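Long-range contacts in EmrA (Aquifex aeolicus, PDB 4TKO), which serves as the periplasmic adaptor of a major facilitator superfamily multidrug efflux pump and so probably takes part in exporting xenobiotics: residues E6-N11 / V260-T265; V31-K36 / L48-P53; E111-V116 / H156-L161. All blocks are in the same frame, centred on the assembly; numbering follows the deposited sequence.

The three contacts sample the length of a very elongated adaptor. Interaction 1 joins two strands of the beta-barrel close to the chain's N-terminus, interaction 2 pairs two strands of the barrel-sandwich hybrid region, and interaction 3 packs the two arms of the long helical hairpin. Their centres lie about 45 Å apart between interactions 1 and 2, about 99 Å between 2 and 3, and about 134 Å between 1 and 3. Even the closest pair, interactions 1 and 2, has its nearest atoms about 28 Å apart. Along the chain, interaction 1 closes a loop that encloses the other two, which follow in series. A bound magnesium ion lies about 10 Å from the side chain of T10 in interaction 1.

Interaction 1. Residues E6-N11 / V260-T265; sequences EYAITN and VLLEET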
loop_
_atom_site.group_PDB
_atom_site.type_symbol
_atom_site.label_atom_id
_atom_site.label_comp_id
_atom_site.label_asym_id
_atom_site.label_seq_id
_atom_site.Cartn_x
_atom_site.Cartn_y
_atom_site.Cartn_z
ATOM N N GLU A 6 -47.341 5.958 52.555
ATOM C CA GLU A 6 -46.210 6.733 52.061
ATOM C C GLU A 6 -45.694 6.088 50.777
ATOM O O GLU A 6 -45.039 6.743 49.975
ATOM C CB GLU A 6 -45.077 6.815 53.098
ATOM C CG GLU A 6 -45.391 7.584 54.379
ATOM C CD GLU A 6 -45.808 6.680 55.540
ATOM O OE1 GLU A 6 -46.196 5.512 55.300
ATOM O OE2 GLU A 6 -45.749 7.148 56.700
ATOM N N TYR A 7 -45.985 4.801 50.593
ATOM C CA TYR A 7 -45.411 4.053 49.480
ATOM C C TYR A 7 -46.411 3.260 48.643
ATOM O O TYR A 7 -47.141 2.399 49.152
ATOM C CB TYR A 7 -44.329 3.090 49.990
ATOM C CG TYR A 7 -43.064 3.783 50.413
ATOM C CD1 TYR A 7 -42.100 4.133 49.477
ATOM C CD2 TYR A 7 -42.833 4.104 51.747
ATOM C CE1 TYR A 7 -40.935 4.773 49.855
ATOM C CE2 TYR A 7 -41.674 4.746 52.132
ATOM C CZ TYR A 7 -40.730 5.075 51.179
ATOM O OH TYR A 7 -39.577 5.716 51.546
ATOM N N ALA A 8 -46.413 3.546 47.341
ATOM C CA ALA A 8 -47.070 2.667 46.380
ATOM C C ALA A 8 -46.175 1.464 46.194
ATOM O O ALA A 8 -45.005 1.608 45.850
ATOM C CB ALA A 8 -47.317 3.368 45.069
ATOM N N ILE A 9 -46.705 0.290 46.485
ATOM C CA ILE A 9 -45.966 -0.941 46.326
ATOM C C ILE A 9 -46.601 -1.753 45.193
ATOM O O ILE A 9 -47.818 -1.794 45.065
ATOM C CB ILE A 9 -45.961 -1.761 47.627
ATOM C CG1 ILE A 9 -45.058 -2.981 47.497
ATOM C CG2 ILE A 9 -47.361 -2.238 47.945
ATOM C CD1 ILE A 9 -44.770 -3.655 48.820
ATOM N N THR A 10 -45.779 -2.388 44.370
ATOM C CA THR A 10 -46.277 -3.268 43.320
ATOM C C THR A 10 -45.285 -4.381 43.003
ATOM O O THR A 10 -44.086 -4.242 43.239
ATOM C CB THR A 10 -46.582 -2.503 42.024
ATOM O OG1 THR A 10 -46.726 -3.444 40.955
ATOM C CG2 THR A 10 -45.456 -1.559 41.679
ATOM N N ASN A 11 -45.791 -5.490 42.476
ATOM C CA ASN A 11 -44.937 -6.613 42.097
ATOM C C ASN A 11 -44.916 -6.811 40.571
ATOM O O ASN A 11 -44.330 -7.767 40.044
ATOM C CB ASN A 11 -45.385 -7.884 42.820
ATOM C CG ASN A 11 -46.833 -8.248 42.525
ATOM O OD1 ASN A 11 -47.623 -7.408 42.072
ATOM N ND2 ASN A 11 -47.194 -9.507 42.793
ATOM N N VAL A 260 -42.626 -0.347 35.657
ATOM C CA VAL A 260 -43.595 -0.785 36.642
ATOM C C VAL A 260 -44.992 -0.548 36.100
ATOM O O VAL A 260 -45.280 0.530 35.573
ATOM C CB VAL A 260 -43.376 -0.044 37.971
ATOM C CG1 VAL A 260 -44.445 -0.384 38.958
ATOM C CG2 VAL A 260 -42.015 -0.423 38.533
ATOM N N LEU A 261 -45.834 -1.576 36.178
ATOM C CA LEU A 261 -47.246 -1.439 35.795
ATOM C C LEU A 261 -48.084 -1.197 37.035
ATOM O O LEU A 261 -48.368 -2.128 37.794
ATOM C CB LEU A 261 -47.752 -2.680 35.056
ATOM C CG LEU A 261 -47.059 -2.804 33.714
ATOM C CD1 LEU A 261 -47.722 -3.854 32.875
ATOM C CD2 LEU A 261 -47.056 -1.443 33.015
ATOM N N LEU A 262 -48.473 0.054 37.244
ATOM C CA LEU A 262 -49.117 0.444 38.495
ATOM C C LEU A 262 -50.633 0.566 38.367
ATOM O O LEU A 262 -51.129 1.241 37.455
ATOM C CB LEU A 262 -48.526 1.771 38.982
ATOM C CG LEU A 262 -48.580 2.006 40.490
ATOM C CD1 LEU A 262 -48.566 0.678 41.232
ATOM C CD2 LEU A 262 -47.396 2.847 40.900
ATOM N N GLU A 263 -51.364 -0.081 39.278
ATOM C CA GLU A 263 -52.823 0.082 39.341
ATOM C C GLU A 263 -53.144 1.571 39.470
ATOM O O GLU A 263 -52.454 2.296 40.189
ATOM C CB GLU A 263 -53.408 -0.716 40.503
ATOM C CG GLU A 263 -52.687 -2.049 40.740
ATOM C CD GLU A 263 -53.453 -3.000 41.657
ATOM O OE1 GLU A 263 -54.498 -2.590 42.207
ATOM O OE2 GLU A 263 -53.012 -4.164 41.823
ATOM N N GLU A 264 -54.156 2.043 38.743
ATOM C CA GLU A 264 -54.406 3.484 38.677
ATOM C C GLU A 264 -54.795 4.023 40.042
ATOM O O GLU A 264 -54.520 5.183 40.376
ATOM C CB GLU A 264 -55.500 3.810 37.660
ATOM C CG GLU A 264 -55.777 5.310 37.517
ATOM C CD GLU A 264 -56.927 5.614 36.572
ATOM O OE1 GLU A 264 -57.192 4.792 35.659
ATOM O OE2 GLU A 264 -57.566 6.676 36.751
ATOM N N THR A 265 -55.434 3.151 40.819
ATOM C CA THR A 265 -55.893 3.474 42.153
ATOM C C THR A 265 -54.708 3.858 43.043
ATOM O O THR A 265 -54.723 4.917 43.677
ATOM C CB THR A 265 -56.693 2.292 42.767
ATOM O OG1 THR A 265 -57.528 2.772 43.823
ATOM C CG2 THR A 265 -55.773 1.199 43.304
#
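T10 and L262 meet through carbon: methyl CD1 of L262 lies 3.8 Å from T10 CB. The other branch of the same leucine, CD2, comes to 4.2 Å from A8 CB, so the fork of L262 reaches two residues that stand two apart on the facing strand. With CG roughly anti to the backbone N (chi1 -153°), the end of L262 swings in toward 6-11. V260 adds its CG1 beside the T10 methyl, although the modelled separation of that pair is doubtful. No hydrogen bond spans the two segments, whose strand axes approach to 7.9 Å with 115° between their N-to-C directions. This is a splayed region of the AaeA-like beta-barrel: strands 7-24 and 256-263 pair as antiparallel neighbours near A12, where A12 and L261 share a backbone bond, and then diverge, with apolar side chains filling the angle. Small A8 and compact T10 suit this buried side, while the bulkier I9 points away. T10 places its hydroxyl anti to its own N, from where OG1 hydrogen-bonds to A12 N. Farther out, strand 342-347 holds A8 and T10 through backbone bonds to I346 and V344, and V324 holds V260 likewise.

Interaction 2. Residues V31-K36 / L48-P53; sequences VIEVYK and LAKLDP
K50 and the pair I32-E33 form the main polar centre of this contact. I32 N donates to K50 O at 2.9 Å along a nearly straight path (166°), and E33 N adds a weak, longer bond to the same oxygen. In return K50 N donates to E33 O at 3.0 Å. Two residues thus face one, which defines a classic beta bulge and shifts the register by one. Toward the other end Y35 N reaches L48 O at 2.8 Å, and K36 N makes a weak second bond to that oxygen.

The side chains pack around this backbone frame. I32 sets CG1 between its backbone N and carbonyl carbon (chi1 64°), which sends CD1 toward the aliphatic part of K50, while its branch CG2 touches D52 CB at 3.5 Å. The Y35 ring lies obliquely over the L48-A49 peptide link and K50 CB, the latter giving it an apolar neighbour. The K50 chain runs on past the ring, with CD and NZ each 3.7 Å from Y35 OH. On the inner side V31 CG2 meets L51 CD2 at 3.7 Å; both residues also touch V241, and small A49 sits against F25 and F248. K36 runs at about a right angle to L48, its CG 3.7 Å from L48 CD2, before its ammonium pairs with E46 in a salt bridge. The D52 carboxylate caps a backbone N in the turn entering helix 54-68.

Strands 29-34 and 47-51 are antiparallel neighbours in a sheet of the barrel-sandwich hybrid, the lipoyl-like region of membrane fusion proteins, and 47-51 leads through that turn into helix 54-68 at the base of the helical hairpin.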
loop_
_atom_site.group_PDB
_atom_site.type_symbol
_atom_site.label_atom_id
_atom_site.label_comp_id
_atom_site.label_asym_id
_atom_site.label_seq_id
_atom_site.Cartn_x
_atom_site.Cartn_y
_atom_site.Cartn_z
ATOM N N VAL A 31 -20.394 -20.747 11.919
ATOM C CA VAL A 31 -20.030 -20.577 13.323
ATOM C C VAL A 31 -19.437 -21.863 13.859
ATOM O O VAL A 31 -20.054 -22.925 13.748
ATOM C CB VAL A 31 -21.226 -20.211 14.201
ATOM C CG1 VAL A 31 -20.776 -20.101 15.645
ATOM C CG2 VAL A 31 -21.859 -18.930 13.728
ATOM N N ILE A 32 -18.251 -21.793 14.450
ATOM C CA ILE A 32 -17.682 -23.015 15.026
ATOM C C ILE A 32 -17.461 -22.979 16.539
ATOM O O ILE A 32 -17.188 -24.012 17.133
ATOM C CB ILE A 32 -16.346 -23.379 14.363
ATOM C CG1 ILE A 32 -15.292 -22.308 14.618
ATOM C CG2 ILE A 32 -16.547 -23.639 12.900
ATOM C CD1 ILE A 32 -13.968 -22.645 14.001
ATOM N N GLU A 33 -17.584 -21.803 17.145
ATOM C CA GLU A 33 -17.386 -21.633 18.583
ATOM C C GLU A 33 -18.205 -20.464 19.115
ATOM O O GLU A 33 -18.268 -19.403 18.493
ATOM C CB GLU A 33 -15.912 -21.407 18.907
ATOM C CG GLU A 33 -15.002 -22.530 18.493
ATOM C CD GLU A 33 -15.201 -23.765 19.347
ATOM O OE1 GLU A 33 -15.906 -23.671 20.383
ATOM O OE2 GLU A 33 -14.655 -24.828 18.975
ATOM N N VAL A 34 -18.825 -20.662 20.272
ATOM C CA VAL A 34 -19.539 -19.590 20.953
ATOM C C VAL A 34 -18.974 -19.393 22.356
ATOM O O VAL A 34 -19.048 -20.282 23.190
ATOM C CB VAL A 34 -21.038 -19.884 21.036
ATOM C CG1 VAL A 34 -21.764 -18.715 21.673
ATOM C CG2 VAL A 34 -21.581 -20.143 19.650
ATOM N N TYR A 35 -18.394 -18.233 22.608
ATOM C CA TYR A 35 -17.682 -18.018 23.854
ATOM C C TYR A 35 -18.543 -17.375 24.937
ATOM O O TYR A 35 -18.194 -17.406 26.115
ATOM C CB TYR A 35 -16.455 -17.153 23.599
ATOM C CG TYR A 35 -15.510 -17.759 22.597
ATOM C CD1 TYR A 35 -15.092 -19.077 22.721
ATOM C CD2 TYR A 35 -15.049 -17.026 21.513
ATOM C CE1 TYR A 35 -14.237 -19.645 21.797
ATOM C CE2 TYR A 35 -14.185 -17.588 20.589
ATOM C CZ TYR A 35 -13.781 -18.894 20.738
ATOM O OH TYR A 35 -12.927 -19.456 19.818
ATOM N N LYS A 36 -19.656 -16.777 24.531
ATOM C CA LYS A 36 -20.496 -16.003 25.440
ATOM C C LYS A 36 -21.926 -16.420 25.208
ATOM O O LYS A 36 -22.257 -16.901 24.131
ATOM C CB LYS A 36 -20.337 -14.489 25.225
ATOM C CG LYS A 36 -19.003 -13.919 25.714
ATOM C CD LYS A 36 -18.623 -14.511 27.063
ATOM C CE LYS A 36 -17.712 -13.590 27.874
ATOM N NZ LYS A 36 -16.283 -13.650 27.467
ATOM N N LEU A 48 -16.753 -13.058 21.351
ATOM C CA LEU A 48 -18.066 -13.583 21.676
ATOM C C LEU A 48 -18.283 -14.866 20.931
ATOM O O LEU A 48 -18.910 -15.786 21.450
ATOM C CB LEU A 48 -19.162 -12.578 21.319
ATOM C CG LEU A 48 -18.933 -11.149 21.822
ATOM C CD1 LEU A 48 -19.994 -10.227 21.287
ATOM C CD2 LEU A 48 -18.918 -11.085 23.349
ATOM N N ALA A 49 -17.746 -14.938 19.714
ATOM C CA ALA A 49 -17.953 -16.103 18.865
ATOM C C ALA A 49 -16.956 -16.125 17.729
ATOM O O ALA A 49 -16.251 -15.149 17.509
ATOM C CB ALA A 49 -19.338 -16.106 18.333
ATOM N N LYS A 50 -16.901 -17.226 16.988
ATOM C CA LYS A 50 -15.857 -17.361 15.986
ATOM C C LYS A 50 -16.331 -18.180 14.798
ATOM O O LYS A 50 -17.074 -19.147 14.963
ATOM C CB LYS A 50 -14.615 -17.989 16.631
ATOM C CG LYS A 50 -13.530 -18.414 15.679
ATOM C CD LYS A 50 -12.925 -19.742 16.135
ATOM C CE LYS A 50 -11.413 -19.755 15.945
ATOM N NZ LYS A 50 -10.732 -18.874 16.941
ATOM N N LEU A 51 -15.916 -17.774 13.600
ATOM C CA LEU A 51 -16.241 -18.512 12.383
ATOM C C LEU A 51 -15.075 -19.401 11.944
ATOM O O LEU A 51 -13.925 -19.174 12.308
ATOM C CB LEU A 51 -16.613 -17.556 11.261
ATOM C CG LEU A 51 -17.801 -16.594 11.477
ATOM C CD1 LEU A 51 -18.035 -15.711 10.255
ATOM C CD2 LEU A 51 -19.078 -17.346 11.826
ATOM N N ASP A 52 -15.380 -20.434 11.176
ATOM C CA ASP A 52 -14.355 -21.263 10.552
ATOM C C ASP A 52 -13.620 -20.475 9.457
ATOM O O ASP A 52 -14.231 -20.074 8.469
ATOM C CB ASP A 52 -15.001 -22.520 9.970
ATOM C CG ASP A 52 -14.012 -23.416 9.236
ATOM O OD1 ASP A 52 -12.803 -23.351 9.549
ATOM O OD2 ASP A 52 -14.456 -24.204 8.360
ATOM N N PRO A 53 -12.308 -20.257 9.618
ATOM C CA PRO A 53 -11.601 -19.350 8.706
ATOM C C PRO A 53 -10.900 -20.005 7.519
ATOM O O PRO A 53 -10.303 -19.285 6.730
ATOM C CB PRO A 53 -10.553 -18.726 9.617
ATOM C CG PRO A 53 -10.180 -19.865 10.522
ATOM C CD PRO A 53 -11.418 -20.735 10.685
#

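Interaction 3. Residues E111-V116 / H156-L161; sequences EKLLQV and HEREYL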
loop_
_atom_site.group_PDB
_atom_site.type_symbol
_atom_site.label_atom_id
_atom_site.label_comp_id
_atom_site.label_asym_id
_atom_site.label_seq_id
_atom_site.Cartn_x
_atom_site.Cartn_y
_atom_site.Cartn_z
ATOM N N GLU A 111 49.803 16.734 -37.836
ATOM C CA GLU A 111 50.903 17.596 -37.422
ATOM C C GLU A 111 52.161 17.334 -38.242
ATOM O O GLU A 111 52.906 18.262 -38.563
ATOM C CB GLU A 111 51.196 17.419 -35.935
ATOM C CG GLU A 111 50.425 18.390 -35.057
ATOM C CD GLU A 111 51.335 19.217 -34.168
ATOM O OE1 GLU A 111 52.481 18.781 -33.925
ATOM O OE2 GLU A 111 50.902 20.301 -33.716
ATOM N N LYS A 112 52.397 16.070 -38.577
ATOM C CA LYS A 112 53.483 15.725 -39.483
ATOM C C LYS A 112 53.134 16.202 -40.886
ATOM O O LYS A 112 54.011 16.549 -41.672
ATOM C CB LYS A 112 53.756 14.221 -39.465
ATOM C CG LYS A 112 54.831 13.807 -38.462
ATOM C CD LYS A 112 54.873 12.294 -38.283
ATOM C CE LYS A 112 54.815 11.560 -39.623
ATOM N NZ LYS A 112 54.821 10.070 -39.471
ATOM N N LEU A 113 51.843 16.231 -41.187
ATOM C CA LEU A 113 51.374 16.779 -42.449
ATOM C C LEU A 113 51.557 18.286 -42.489
ATOM O O LEU A 113 51.737 18.873 -43.553
ATOM C CB LEU A 113 49.908 16.446 -42.679
ATOM C CG LEU A 113 49.301 17.205 -43.857
ATOM C CD1 LEU A 113 49.764 16.601 -45.168
ATOM C CD2 LEU A 113 47.789 17.229 -43.775
ATOM N N LEU A 114 51.495 18.920 -41.329
ATOM C CA LEU A 114 51.643 20.365 -41.285
ATOM C C LEU A 114 53.104 20.730 -41.494
ATOM O O LEU A 114 53.416 21.700 -42.184
ATOM C CB LEU A 114 51.123 20.933 -39.962
ATOM C CG LEU A 114 50.068 22.027 -40.140
ATOM C CD1 LEU A 114 49.032 21.608 -41.182
ATOM C CD2 LEU A 114 49.394 22.353 -38.814
ATOM N N GLN A 115 53.998 19.939 -40.911
ATOM C CA GLN A 115 55.422 20.196 -41.056
ATOM C C GLN A 115 55.855 19.985 -42.501
ATOM O O GLN A 115 56.661 20.746 -43.039
ATOM C CB GLN A 115 56.231 19.309 -40.108
ATOM C CG GLN A 115 56.196 19.817 -38.674
ATOM C CD GLN A 115 57.118 19.058 -37.745
ATOM O OE1 GLN A 115 57.573 17.957 -38.064
ATOM N NE2 GLN A 115 57.398 19.645 -36.584
ATOM N N VAL A 116 55.298 18.962 -43.133
ATOM C CA VAL A 116 55.602 18.696 -44.526
ATOM C C VAL A 116 55.044 19.797 -45.421
ATOM O O VAL A 116 55.683 20.206 -46.394
ATOM C CB VAL A 116 55.051 17.333 -44.963
ATOM C CG1 VAL A 116 54.673 17.347 -46.443
ATOM C CG2 VAL A 116 56.070 16.239 -44.659
ATOM N N HIS A 156 54.794 13.623 -52.656
ATOM C CA HIS A 156 54.183 12.302 -52.617
ATOM C C HIS A 156 54.447 11.649 -51.260
ATOM O O HIS A 156 53.980 10.545 -50.982
ATOM C CB HIS A 156 54.675 11.433 -53.789
ATOM C CG HIS A 156 55.686 10.397 -53.412
ATOM N ND1 HIS A 156 57.040 10.656 -53.371
ATOM C CD2 HIS A 156 55.545 9.090 -53.085
ATOM C CE1 HIS A 156 57.686 9.558 -53.022
ATOM N NE2 HIS A 156 56.799 8.593 -52.840
ATOM N N GLU A 157 55.178 12.349 -50.402
ATOM C CA GLU A 157 55.215 11.981 -48.997
ATOM C C GLU A 157 54.163 12.820 -48.276
ATOM O O GLU A 157 53.972 12.707 -47.066
ATOM C CB GLU A 157 56.612 12.179 -48.400
ATOM C CG GLU A 157 56.731 13.311 -47.392
ATOM C CD GLU A 157 58.074 13.321 -46.672
ATOM O OE1 GLU A 157 59.102 12.968 -47.301
ATOM O OE2 GLU A 157 58.097 13.678 -45.468
ATOM N N ARG A 158 53.469 13.659 -49.040
ATOM C CA ARG A 158 52.366 14.446 -48.512
ATOM C C ARG A 158 51.077 13.664 -48.601
ATOM O O ARG A 158 50.478 13.343 -47.579
ATOM C CB ARG A 158 52.206 15.774 -49.258
ATOM C CG ARG A 158 50.790 16.327 -49.183
ATOM C CD ARG A 158 50.705 17.803 -49.512
ATOM N NE ARG A 158 50.648 18.066 -50.947
ATOM C CZ ARG A 158 50.373 19.259 -51.473
ATOM N NH1 ARG A 158 50.121 20.291 -50.678
ATOM N NH2 ARG A 158 50.342 19.428 -52.792
ATOM N N GLU A 159 50.644 13.357 -49.822
ATOM C CA GLU A 159 49.359 12.685 -50.002
ATOM C C GLU A 159 49.447 11.211 -49.579
ATOM O O GLU A 159 48.457 10.480 -49.623
ATOM C CB GLU A 159 48.860 12.823 -51.452
ATOM C CG GLU A 159 49.226 11.693 -52.390
ATOM C CD GLU A 159 50.709 11.615 -52.644
ATOM O OE1 GLU A 159 51.477 12.146 -51.815
ATOM O OE2 GLU A 159 51.103 11.026 -53.674
ATOM N N TYR A 160 50.636 10.787 -49.157
ATOM C CA TYR A 160 50.763 9.542 -48.413
ATOM C C TYR A 160 50.211 9.762 -47.012
ATOM O O TYR A 160 49.575 8.882 -46.434
ATOM C CB TYR A 160 52.214 9.072 -48.337
ATOM C CG TYR A 160 52.456 8.059 -47.237
ATOM C CD1 TYR A 160 52.209 6.705 -47.446
ATOM C CD2 TYR A 160 52.922 8.455 -45.987
ATOM C CE1 TYR A 160 52.425 5.774 -46.443
ATOM C CE2 TYR A 160 53.138 7.533 -44.979
ATOM C CZ TYR A 160 52.889 6.192 -45.212
ATOM O OH TYR A 160 53.107 5.269 -44.214
ATOM N N LEU A 161 50.469 10.947 -46.471
ATOM C CA LEU A 161 49.948 11.318 -45.168
ATOM C C LEU A 161 48.456 11.614 -45.226
ATOM O O LEU A 161 47.752 11.386 -44.249
ATOM C CB LEU A 161 50.686 12.537 -44.602
ATOM C CG LEU A 161 52.089 12.339 -44.026
ATOM C CD1 LEU A 161 52.394 13.394 -42.962
ATOM C CD2 LEU A 161 52.265 10.937 -43.474
#
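L113 and L161 mark where the two backbones come nearest, their CA atoms 6.3 Å apart. Residues 111-116 lie within helix 102-135; Q115 N and V116 N bond to E111 O and K112 O, although the helix is kinked here. Residues 156-161 run in the opposite direction, pass through a break in the helix around E157 and R158 and continue as a helix.

L161 points toward the other arm. Its CG stands anti to its carbonyl carbon (chi1 -76°), and methyl CD1 reaches 3.8 Å from K112 CB and 3.9 Å from L113 CB, lying against the backbone that joins them. L113 crosses R158 obliquely, its CD1 4.2 Å from R158 CG. One turn on, V116 divides its methyls: CG1 lies 4.1 Å from R158 CB, while CG2 lies beside the E157 carboxylate, 3.4 Å from OE2. The beta-branched valine is short enough to fit between these two longer chains, and CB and CG of R158 supply an aliphatic surface. Beyond them the R158 guanidinium turns to E117 and forms a salt bridge.

With no hydrogen bond between the segments, cohesion here rests largely on burying L161 and V116, helped by L113 and the aliphatic part of R158, with the charged ends of K112, E157 and R158 toward the margins. That division is consistent with the predicted coiled coils of the two arms: coiled coils generally join helices through an apolar seam bordered by charged residues, and the bridge from R158 to E117, just past 111-116, is one instance.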